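Fucolectin-related protein (Streptococcus pneumoniae, PDB 2J22) is a carbohydrate-binding module that probably recognises fucose-containing blood group antigens for a pneumococcal virulence factor. Local coordinates at residues S24-Y28 and N29-R33. Numbering follows the deposited sequence. Where two conformers were deposited one is given.
Sequences SSTDY and NGFSR
Thr26 and Phe31 meet across the mouth of a tight turn: the methyl CG2 of Thr26 lies 3.8 Å from CD1 of the Phe31 ring and approaches it obliquely. With CG2 anti to the backbone N (chi1 -65° for OG1), the methyl leans over the turn, where it also comes within 3.9 Å of Gly30 N, while OG1 turns back to a hydrogen bond with Gln23 NE2. The backbone O of Asn29 lies 3.5 Å above one face of the Phe31 ring, near its middle; the same oxygen takes a weak bond from Phe31 N. Between Asp27 and Gly30 the chain makes a type I' beta turn, with Tyr28 and Asn29 at its corners in the left-handed region, in a loop joining strands 20-23 and 59-64 of the galactose-binding-like beta-sandwich. Gly30 N closes the turn on Asp27 O at 2.9 Å, with an N-H...O angle of 149°. Gly30 is then the centre of an inverse gamma turn, whose weak bond from Phe31 N to Asn29 O measures 3.0 Å. At the two corners the CB atoms of Tyr28 and Asn29 set out away from the opposite half of the turn. The Tyr28 ring has Asp27 CG 3.7 Å above one face, displaced to one edge, and packs edge-to-face with His51, whose backbone also bonds to Asp27 and Gly30. Tyr28 O is held by Tyr44 OH, and Gly30 O by the same Gln23 amide nitrogen that meets Thr26.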
ATOM      1  N   SER A  24      -9.166  -2.587   5.806  1.00 26.27           N
ATOM      2  CA  SER A  24     -10.348  -3.409   5.949  1.00 26.40           C
ATOM      3  C   SER A  24     -10.524  -3.853   7.404  1.00 27.07           C
ATOM      4  O   SER A  24     -11.655  -3.866   7.898  1.00 27.62           O
ATOM      5  CB  SER A  24     -10.254  -4.596   5.006  1.00 27.14           C
ATOM      6  OG  SER A  24      -9.072  -5.335   5.316  1.00 25.70           O
ATOM      7  N   SER A  25      -9.429  -4.202   8.095  1.00 25.21           N
ATOM      8  CA  SER A  25      -9.531  -4.512   9.523  1.00 23.82           C
ATOM      9  C   SER A  25      -8.109  -4.522  10.096  1.00 23.75           C
ATOM     10  O   SER A  25      -7.151  -4.391   9.376  1.00 21.18           O
ATOM     11  CB  SER A  25     -10.211  -5.876   9.776  1.00 22.37           C
ATOM     12  OG  SER A  25      -9.439  -6.920   9.181  1.00 22.82           O
ATOM     13  N   THR A  26      -7.949  -4.737  11.383  1.00 25.15           N
ATOM     14  CA  THR A  26      -6.581  -4.726  11.917  1.00 26.25           C
ATOM     15  C   THR A  26      -6.377  -5.924  12.824  1.00 27.51           C
ATOM     16  O   THR A  26      -7.269  -6.257  13.656  1.00 27.00           O
ATOM     17  CB  THR A  26      -6.394  -3.434  12.710  1.00 26.76           C
ATOM     18  OG1 THR A  26      -6.473  -2.290  11.832  1.00 27.97           O
ATOM     19  CG2 THR A  26      -5.018  -3.369  13.377  1.00 24.26           C
ATOM     20  N   ASP A  27      -5.233  -6.589  12.674  1.00 26.64           N
ATOM     21  CA  ASP A  27      -4.905  -7.706  13.561  1.00 27.53           C
ATOM     22  C   ASP A  27      -3.475  -7.511  14.055  1.00 26.43           C
ATOM     23  O   ASP A  27      -2.680  -6.874  13.387  1.00 24.78           O
ATOM     24  CB  ASP A  27      -5.034  -8.995  12.789  1.00 28.43           C
ATOM     25  CG  ASP A  27      -5.718 -10.101  13.573  1.00 32.79           C
ATOM     26  OD1 ASP A  27      -6.132  -9.867  14.713  1.00 34.17           O
ATOM     27  OD2 ASP A  27      -5.867 -11.253  13.102  1.00 34.19           O
ATOM     28  N   TYR A  28      -3.177  -7.972  15.264  1.00 24.90           N
ATOM     29  CA  TYR A  28      -1.756  -8.036  15.718  1.00 24.68           C
ATOM     30  C   TYR A  28      -1.117  -6.668  15.846  1.00 23.52           C
ATOM     31  O   TYR A  28       0.055  -6.464  15.601  1.00 22.91           O
ATOM     32  CB  TYR A  28      -0.913  -8.951  14.817  1.00 23.27           C
ATOM     33  CG  TYR A  28      -1.506 -10.340  14.682  1.00 24.64           C
ATOM     34  CD1 TYR A  28      -1.617 -11.179  15.798  1.00 25.22           C
ATOM     35  CD2 TYR A  28      -1.954 -10.836  13.434  1.00 21.20           C
ATOM     36  CE1 TYR A  28      -2.207 -12.459  15.711  1.00 23.89           C
ATOM     37  CE2 TYR A  28      -2.542 -12.138  13.317  1.00 23.58           C
ATOM     38  CZ  TYR A  28      -2.658 -12.937  14.468  1.00 25.56           C
ATOM     39  OH  TYR A  28      -3.198 -14.213  14.378  1.00 27.90           O
ATOM     40  N   ASN A  29      -1.906  -5.694  16.254  1.00 24.88           N
ATOM     41  CA  ASN A  29      -1.415  -4.324  16.280  1.00 24.29           C
ATOM     42  C   ASN A  29      -0.844  -3.816  14.944  1.00 24.80           C
ATOM     43  O   ASN A  29       0.039  -2.934  14.921  1.00 24.48           O
ATOM     44  CB  ASN A  29      -0.419  -4.172  17.460  1.00 25.52           C
ATOM     45  CG  ASN A  29      -1.149  -4.006  18.793  1.00 28.41           C
ATOM     46  OD1 ASN A  29      -2.326  -3.681  18.784  1.00 32.42           O
ATOM     47  ND2 ASN A  29      -0.463  -4.247  19.930  1.00 25.03           N
ATOM     48  N   GLY A  30      -1.322  -4.374  13.818  1.00 25.48           N
ATOM     49  CA  GLY A  30      -0.785  -3.964  12.522  1.00 23.64           C
ATOM     50  C   GLY A  30      -1.474  -2.764  11.936  1.00 23.31           C
ATOM     51  O   GLY A  30      -2.045  -2.851  10.870  1.00 23.74           O
ATOM     52  N   PHE A  31      -1.355  -1.612  12.589  1.00 24.56           N
ATOM     53  CA  PHE A  31      -2.171  -0.463  12.210  1.00 25.25           C
ATOM     54  C   PHE A  31      -1.833  -0.021  10.794  1.00 24.44           C
ATOM     55  O   PHE A  31      -0.702  -0.083  10.423  1.00 23.09           O
ATOM     56  CB  PHE A  31      -2.029   0.690  13.235  1.00 26.16           C
ATOM     57  CG  PHE A  31      -2.076   0.219  14.662  1.00 27.61           C
ATOM     58  CD1 PHE A  31      -3.179  -0.482  15.116  1.00 30.04           C
ATOM     59  CD2 PHE A  31      -0.996   0.417  15.522  1.00 32.47           C
ATOM     60  CE1 PHE A  31      -3.249  -0.958  16.427  1.00 34.84           C
ATOM     61  CE2 PHE A  31      -1.050  -0.054  16.871  1.00 35.64           C
ATOM     62  CZ  PHE A  31      -2.181  -0.753  17.309  1.00 35.11           C
ATOM     63  N   SER A  32      -2.843   0.427  10.046  1.00 24.54           N
ATOM     64  CA  SER A  32      -2.670   1.022   8.729  1.00 23.63           C
ATOM     65  C   SER A  32      -1.546   2.082   8.612  1.00 22.53           C
ATOM     66  O   SER A  32      -0.846   2.090   7.613  1.00 22.19           O
ATOM     67  CB  SER A  32      -4.027   1.471   8.101  1.00 22.95           C
ATOM     68  OG  SER A  32      -4.473   2.727   8.603  1.00 25.96           O
ATOM     69  N   ARG A  33      -1.314   2.889   9.642  1.00 22.64           N
ATOM     70  CA  ARG A  33      -0.329   3.979   9.627  0.50 22.45           C
ATOM     71  C   ARG A  33       1.096   3.451   9.530  1.00 22.59           C
ATOM     72  O   ARG A  33       2.009   4.199   9.194  1.00 21.70           O
ATOM     73  CB  ARG A  33      -0.464   4.831  10.917  0.50 23.19           C
ATOM     74  CG  ARG A  33      -0.191   4.041  12.272  0.50 22.50           C
ATOM     75  CD  ARG A  33      -0.023   4.929  13.482  0.50 24.33           C
ATOM     76  NE  ARG A  33       0.261   4.186  14.725  0.50 25.20           N
ATOM     77  CZ  ARG A  33      -0.669   3.835  15.601  0.50 26.72           C
ATOM     78  NH1 ARG A  33      -1.932   4.134  15.375  0.50 29.47           N
ATOM     79  NH2 ARG A  33      -0.346   3.190  16.703  0.50 26.73           N
TER